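Local coordinates for hemoglobin-like protein (Methylacidiphilum infernorum, PDB 4NK2), which binds heme b as a group II truncated hemoglobin and probably carries oxygen, at residues 120-131 with 165-175. Residues are numbered along the deposited sequence; the frame is centred on the assembly and turned at random.
Sequences MRARHFSVTIDE and FSIRMINRRTT. With HEM (protoporphyrin IX containing Fe), chain C.
Glu131 grips the chain at Arg173 and Thr174 with both carboxylate oxygens: OE2 takes Thr174 N (2.8 Å) on its syn lone pair and, on its anti lone pair, Arg173 NH1 (2.9 Å), a salt bridge that is bent (133°) and tilted from the guanidinium plane, while Thr174 OG1 donates to OE1 (2.6 Å) from above the carboxylate plane. The bend at chi2 (86°) turns the carboxylate to that chain. With the carboxylate gone, as in an alanine here, Thr174 N and OG1 would probably lose their acceptor and Arg173, which also pairs with Asp41 and bonds to Glu177 O, one counter-charge. Asn171 bridges the loop with its amide: ND2 gives to Val127 O (2.9 Å), nearly along the C=O axis, and OD1 receives Ile129 N almost straight (176°). Ile129 O, in return, accepts Asn171 N and Arg172 N. Extended Arg121 sends NH1 between Arg168 O (2.9 Å) and Ile170 O (2.8 Å), both near the guanidinium plane; its NH2 pairs with Asp41 of the second subunit. Met169 CE sits 3.5 Å above the centre of the Phe165 ring, and Met169 SD approaches the His124 ring obliquely. His124 NE2 ligates the iron and ND1 donates to Met120 O (2.9 Å), which lies in the imidazole plane; bond and iron together fix the rotation of this proximal histidine, and the bond would probably strengthen its donation to iron.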
loop_
_atom_site.group_PDB
_atom_site.type_symbol
_atom_site.label_atom_id
_atom_site.label_comp_id
_atom_site.label_asym_id
_atom_site.label_seq_id
_atom_site.Cartn_x
_atom_site.Cartn_y
_atom_site.Cartn_z
ATOM N N MET A 120 -2.283 2.913 -15.398
ATOM C CA MET A 120 -3.439 2.610 -14.578
ATOM C C MET A 120 -3.167 2.602 -13.086
ATOM O O MET A 120 -3.967 3.087 -12.328
ATOM C CB MET A 120 -4.066 1.286 -14.990
ATOM C CG MET A 120 -5.097 1.372 -16.075
ATOM S SD MET A 120 -6.387 2.562 -15.816
ATOM C CE MET A 120 -6.314 3.424 -17.339
ATOM N N ARG A 121 -2.054 2.033 -12.659
ATOM C CA ARG A 121 -1.796 1.994 -11.219
ATOM C C ARG A 121 -1.725 3.424 -10.727
ATOM O O ARG A 121 -2.346 3.771 -9.721
ATOM C CB ARG A 121 -0.493 1.250 -10.869
ATOM C CG ARG A 121 -0.125 1.331 -9.370
ATOM C CD ARG A 121 1.061 0.435 -8.976
ATOM N NE ARG A 121 1.492 0.728 -7.601
ATOM C CZ ARG A 121 0.892 0.242 -6.515
ATOM N NH1 ARG A 121 -0.156 -0.576 -6.637
ATOM N NH2 ARG A 121 1.342 0.565 -5.307
ATOM N N ALA A 122 -1.018 4.273 -11.467
ATOM C CA ALA A 122 -0.825 5.661 -11.031
ATOM C C ALA A 122 -2.148 6.429 -11.018
ATOM O O ALA A 122 -2.447 7.195 -10.084
ATOM C CB ALA A 122 0.191 6.353 -11.935
ATOM N N ARG A 123 -2.942 6.248 -12.066
ATOM C CA ARG A 123 -4.251 6.900 -12.120
ATOM C C ARG A 123 -5.113 6.465 -10.929
ATOM O O ARG A 123 -5.902 7.267 -10.411
ATOM C CB ARG A 123 -4.966 6.619 -13.455
ATOM C CG ARG A 123 -4.329 7.303 -14.673
ATOM C CD ARG A 123 -5.101 7.003 -15.973
ATOM N NE ARG A 123 -4.415 7.491 -17.179
ATOM C CZ ARG A 123 -4.660 8.664 -17.765
ATOM N NH1 ARG A 123 -5.569 9.484 -17.249
ATOM N NH2 ARG A 123 -4.004 9.020 -18.872
ATOM N N HIS A 124 -4.949 5.237 -10.462
ATOM C CA HIS A 124 -5.764 4.740 -9.361
ATOM C C HIS A 124 -5.300 5.174 -7.961
ATOM O O HIS A 124 -5.996 4.930 -7.003
ATOM C CB HIS A 124 -5.955 3.217 -9.436
ATOM C CG HIS A 124 -7.014 2.782 -10.404
ATOM N ND1 HIS A 124 -6.786 2.677 -11.753
ATOM C CD2 HIS A 124 -8.304 2.426 -10.216
ATOM C CE1 HIS A 124 -7.889 2.278 -12.354
ATOM N NE2 HIS A 124 -8.826 2.115 -11.444
ATOM N N PHE A 125 -4.145 5.824 -7.846
ATOM C CA PHE A 125 -3.719 6.372 -6.555
ATOM C C PHE A 125 -4.783 7.338 -6.010
ATOM O O PHE A 125 -4.844 7.573 -4.809
ATOM C CB PHE A 125 -2.365 7.091 -6.658
ATOM C CG PHE A 125 -1.174 6.166 -6.807
ATOM C CD1 PHE A 125 -1.141 4.928 -6.175
ATOM C CD2 PHE A 125 -0.077 6.555 -7.576
ATOM C CE1 PHE A 125 -0.036 4.080 -6.320
ATOM C CE2 PHE A 125 1.036 5.713 -7.726
ATOM C CZ PHE A 125 1.054 4.481 -7.099
ATOM N N SER A 126 -5.619 7.880 -6.895
ATOM C CA SER A 126 -6.670 8.835 -6.513
ATOM C C SER A 126 -7.826 8.199 -5.731
ATOM O O SER A 126 -8.791 8.882 -5.374
ATOM C CB SER A 126 -7.235 9.511 -7.769
ATOM O OG SER A 126 -6.209 10.128 -8.529
ATOM N N VAL A 127 -7.747 6.904 -5.486
ATOM C CA VAL A 127 -8.788 6.211 -4.749
ATOM C C VAL A 127 -8.177 5.118 -3.900
ATOM O O VAL A 127 -7.279 4.433 -4.327
ATOM C CB VAL A 127 -9.882 5.661 -5.683
ATOM C CG1 VAL A 127 -9.292 4.873 -6.790
ATOM C CG2 VAL A 127 -10.874 4.837 -4.927
ATOM N N THR A 128 -8.653 4.971 -2.679
ATOM C CA THR A 128 -8.039 4.016 -1.759
ATOM C C THR A 128 -8.547 2.619 -2.101
ATOM O O THR A 128 -9.742 2.346 -2.024
ATOM C CB THR A 128 -8.370 4.365 -0.297
ATOM O OG1 THR A 128 -8.104 5.754 -0.089
ATOM C CG2 THR A 128 -7.520 3.554 0.666
ATOM N N ILE A 129 -7.641 1.735 -2.489
ATOM C CA ILE A 129 -8.057 0.404 -2.929
ATOM C C ILE A 129 -7.308 -0.627 -2.110
ATOM O O ILE A 129 -6.087 -0.775 -2.267
ATOM C CB ILE A 129 -7.746 0.187 -4.423
ATOM C CG1 ILE A 129 -8.537 1.188 -5.285
ATOM C CG2 ILE A 129 -8.078 -1.292 -4.827
ATOM C CD1 ILE A 129 -8.078 1.286 -6.748
ATOM N N ASP A 130 -8.001 -1.333 -1.233
ATOM C CA ASP A 130 -7.391 -2.413 -0.477
ATOM C C ASP A 130 -7.705 -3.772 -1.080
ATOM O O ASP A 130 -8.335 -3.843 -2.111
ATOM C CB ASP A 130 -7.775 -2.355 1.001
ATOM C CG ASP A 130 -9.248 -2.551 1.241
ATOM O OD1 ASP A 130 -9.960 -3.010 0.348
ATOM O OD2 ASP A 130 -9.692 -2.247 2.351
ATOM N N GLU A 131 -7.262 -4.842 -0.432
ATOM C CA GLU A 131 -7.366 -6.182 -0.996
ATOM C C GLU A 131 -8.823 -6.572 -1.208
ATOM O O GLU A 131 -9.182 -7.095 -2.264
ATOM C CB GLU A 131 -6.650 -7.201 -0.108
ATOM C CG GLU A 131 -5.187 -6.868 0.153
ATOM C CD GLU A 131 -5.010 -5.932 1.344
ATOM O OE1 GLU A 131 -6.018 -5.370 1.841
ATOM O OE2 GLU A 131 -3.853 -5.771 1.795
ATOM N N PHE A 165 -4.375 -8.005 -13.675
ATOM C CA PHE A 165 -4.091 -6.577 -13.805
ATOM C C PHE A 165 -4.599 -5.834 -12.576
ATOM O O PHE A 165 -3.984 -4.864 -12.121
ATOM C CB PHE A 165 -4.760 -6.012 -15.061
ATOM C CG PHE A 165 -4.259 -4.643 -15.464
ATOM C CD1 PHE A 165 -2.954 -4.251 -15.194
ATOM C CD2 PHE A 165 -5.093 -3.756 -16.130
ATOM C CE1 PHE A 165 -2.492 -2.992 -15.583
ATOM C CE2 PHE A 165 -4.637 -2.491 -16.514
ATOM C CZ PHE A 165 -3.341 -2.113 -16.236
ATOM N N SER A 166 -5.728 -6.290 -12.036
ATOM C CA SER A 166 -6.334 -5.637 -10.876
ATOM C C SER A 166 -5.412 -5.670 -9.658
ATOM O O SER A 166 -5.503 -4.813 -8.773
ATOM C CB SER A 166 -7.695 -6.261 -10.537
ATOM O OG SER A 166 -7.608 -7.662 -10.278
ATOM N N ILE A 167 -4.514 -6.645 -9.593
ATOM C CA ILE A 167 -3.614 -6.691 -8.434
ATOM C C ILE A 167 -2.761 -5.415 -8.325
ATOM O O ILE A 167 -2.454 -4.958 -7.219
ATOM C CB ILE A 167 -2.703 -7.919 -8.479
ATOM C CG1 ILE A 167 -3.551 -9.199 -8.387
ATOM C CG2 ILE A 167 -1.722 -7.877 -7.336
ATOM C CD1 ILE A 167 -2.739 -10.477 -8.565
ATOM N N ARG A 168 -2.370 -4.856 -9.468
ATOM C CA ARG A 168 -1.512 -3.672 -9.493
ATOM C C ARG A 168 -2.239 -2.389 -9.155
ATOM O O ARG A 168 -1.612 -1.333 -9.041
ATOM C CB ARG A 168 -0.880 -3.521 -10.871
ATOM C CG ARG A 168 -0.374 -4.825 -11.412
ATOM C CD ARG A 168 0.539 -4.623 -12.597
ATOM N NE ARG A 168 1.218 -5.877 -12.904
ATOM C CZ ARG A 168 2.377 -5.963 -13.543
ATOM N NH1 ARG A 168 2.994 -4.860 -13.947
ATOM N NH2 ARG A 168 2.916 -7.152 -13.764
ATOM N N MET A 169 -3.558 -2.452 -9.004
ATOM C CA MET A 169 -4.283 -1.247 -8.584
ATOM C C MET A 169 -4.298 -1.107 -7.059
ATOM O O MET A 169 -4.603 -0.033 -6.528
ATOM C CB MET A 169 -5.710 -1.278 -9.111
ATOM C CG MET A 169 -5.791 -1.535 -10.621
ATOM S SD MET A 169 -4.739 -0.374 -11.520
ATOM C CE MET A 169 -4.269 -1.533 -12.797
ATOM N N ILE A 170 -3.987 -2.196 -6.353
ATOM C CA ILE A 170 -4.101 -2.194 -4.890
ATOM C C ILE A 170 -3.064 -1.233 -4.313
ATOM O O ILE A 170 -1.857 -1.384 -4.559
ATOM C CB ILE A 170 -3.862 -3.589 -4.270
ATOM C CG1 ILE A 170 -4.976 -4.565 -4.683
ATOM C CG2 ILE A 170 -3.791 -3.475 -2.744
ATOM C CD1 ILE A 170 -4.731 -5.997 -4.216
ATOM N N ASN A 171 -3.526 -0.248 -3.557
ATOM C CA ASN A 171 -2.612 0.752 -3.001
ATOM C C ASN A 171 -2.731 0.922 -1.487
ATOM O O ASN A 171 -1.992 1.714 -0.873
ATOM C CB ASN A 171 -2.789 2.092 -3.718
ATOM C CG ASN A 171 -4.206 2.610 -3.641
ATOM O OD1 ASN A 171 -4.862 2.494 -2.597
ATOM N ND2 ASN A 171 -4.695 3.187 -4.744
ATOM N N ARG A 172 -3.648 0.168 -0.884
ATOM C CA ARG A 172 -3.779 0.135 0.575
ATOM C C ARG A 172 -3.647 -1.306 1.039
ATOM O O ARG A 172 -4.453 -2.175 0.660
ATOM C CB ARG A 172 -5.128 0.704 1.004
ATOM C CG ARG A 172 -5.387 0.642 2.527
ATOM C CD ARG A 172 -4.423 1.546 3.306
ATOM N NE ARG A 172 -4.962 1.998 4.594
ATOM C CZ ARG A 172 -4.726 1.403 5.760
ATOM N NH1 ARG A 172 -3.954 0.318 5.821
ATOM N NH2 ARG A 172 -5.253 1.906 6.869
ATOM N N ARG A 173 -2.620 -1.584 1.834
ATOM C CA ARG A 173 -2.420 -2.946 2.333
ATOM C C ARG A 173 -2.978 -3.054 3.750
ATOM O O ARG A 173 -2.861 -2.110 4.539
ATOM C CB ARG A 173 -0.941 -3.324 2.277
ATOM C CG ARG A 173 -0.452 -3.585 0.871
ATOM C CD ARG A 173 -1.006 -4.936 0.386
ATOM N NE ARG A 173 -0.122 -6.037 0.768
ATOM C CZ ARG A 173 -0.519 -7.290 0.970
ATOM N NH1 ARG A 173 -1.805 -7.617 0.860
ATOM N NH2 ARG A 173 0.371 -8.215 1.299
ATOM N N THR A 174 -3.615 -4.185 4.059
ATOM C CA THR A 174 -4.284 -4.351 5.352
ATOM C C THR A 174 -3.992 -5.717 5.942
ATOM O O THR A 174 -4.535 -6.061 6.999
ATOM C CB THR A 174 -5.821 -4.219 5.243
ATOM O OG1 THR A 174 -6.336 -5.308 4.457
ATOM C CG2 THR A 174 -6.211 -2.889 4.613
ATOM N N THR A 175 -3.159 -6.491 5.241
ATOM C CA THR A 175 -2.735 -7.818 5.693
ATOM C C THR A 175 -1.338 -8.137 5.166
ATOM O O THR A 175 -0.908 -7.559 4.158
ATOM C CB THR A 175 -3.695 -8.942 5.212
ATOM O OG1 THR A 175 -3.070 -10.218 5.415
ATOM C CG2 THR A 175 -4.001 -8.805 3.706
HETATM C CHA HEM C . -11.100 4.783 -12.716
HETATM C CHB HEM C . -12.093 1.922 -8.945
HETATM C CHC HEM C . -9.403 -1.613 -10.962
HETATM C CHD HEM C . -10.106 0.706 -15.193
HETATM C C1A HEM C . -11.534 4.377 -11.478
HETATM C C2A HEM C . -12.123 5.212 -10.434
HETATM C C3A HEM C . -12.393 4.395 -9.394
HETATM C C4A HEM C . -11.983 3.042 -9.743
HETATM C CMA HEM C . -13.040 4.766 -8.040
HETATM C CAA HEM C . -12.371 6.746 -10.528
HETATM C CBA HEM C . -11.167 7.446 -9.862
HETATM C CGA HEM C . -11.178 8.972 -9.877
HETATM O O1A HEM C . -10.878 9.591 -8.817
HETATM O O2A HEM C . -11.467 9.604 -10.930
HETATM C C1B HEM C . -11.382 0.740 -9.086
HETATM C C2B HEM C . -11.186 -0.293 -8.081
HETATM C C3B HEM C . -10.443 -1.270 -8.635
HETATM C C4B HEM C . -10.138 -0.904 -10.014
HETATM C CMB HEM C . -11.740 -0.298 -6.642
HETATM C CAB HEM C . -10.005 -2.553 -7.903
HETATM C CBB HEM C . -9.030 -3.308 -8.421
HETATM C C1C HEM C . -9.393 -1.330 -12.316
HETATM C C2C HEM C . -8.868 -2.155 -13.396
HETATM C C3C HEM C . -9.060 -1.498 -14.558
HETATM C C4C HEM C . -9.724 -0.243 -14.265
HETATM C CMC HEM C . -8.185 -3.529 -13.222
HETATM C CAC HEM C . -8.692 -1.959 -15.988
HETATM C CBC HEM C . -8.468 -3.249 -16.274
HETATM C C1D HEM C . -10.310 2.044 -14.945
HETATM C C2D HEM C . -10.215 3.129 -15.910
HETATM C C3D HEM C . -10.541 4.390 -15.124
HETATM C C4D HEM C . -10.785 3.955 -13.768
HETATM C CMD HEM C . -9.885 3.058 -17.422
HETATM C CAD HEM C . -10.559 5.835 -15.670
HETATM C CBD HEM C . -9.111 6.332 -15.661
HETATM C CGD HEM C . -9.114 7.748 -16.190
HETATM O O1D HEM C . -9.586 8.653 -15.461
HETATM O O2D HEM C . -8.658 7.965 -17.344
HETATM N NA HEM C . -11.470 3.074 -11.023
HETATM N NB HEM C . -10.731 0.320 -10.237
HETATM N NC HEM C . -9.907 -0.181 -12.901
HETATM N ND HEM C . -10.644 2.574 -13.708
HETATM FE FE HEM C . -10.596 1.454 -11.948
HETATM O O HOH W 1 -3.270 2.616 -7.273
HETATM O O HOH W 2 0.460 -1.037 -2.779
#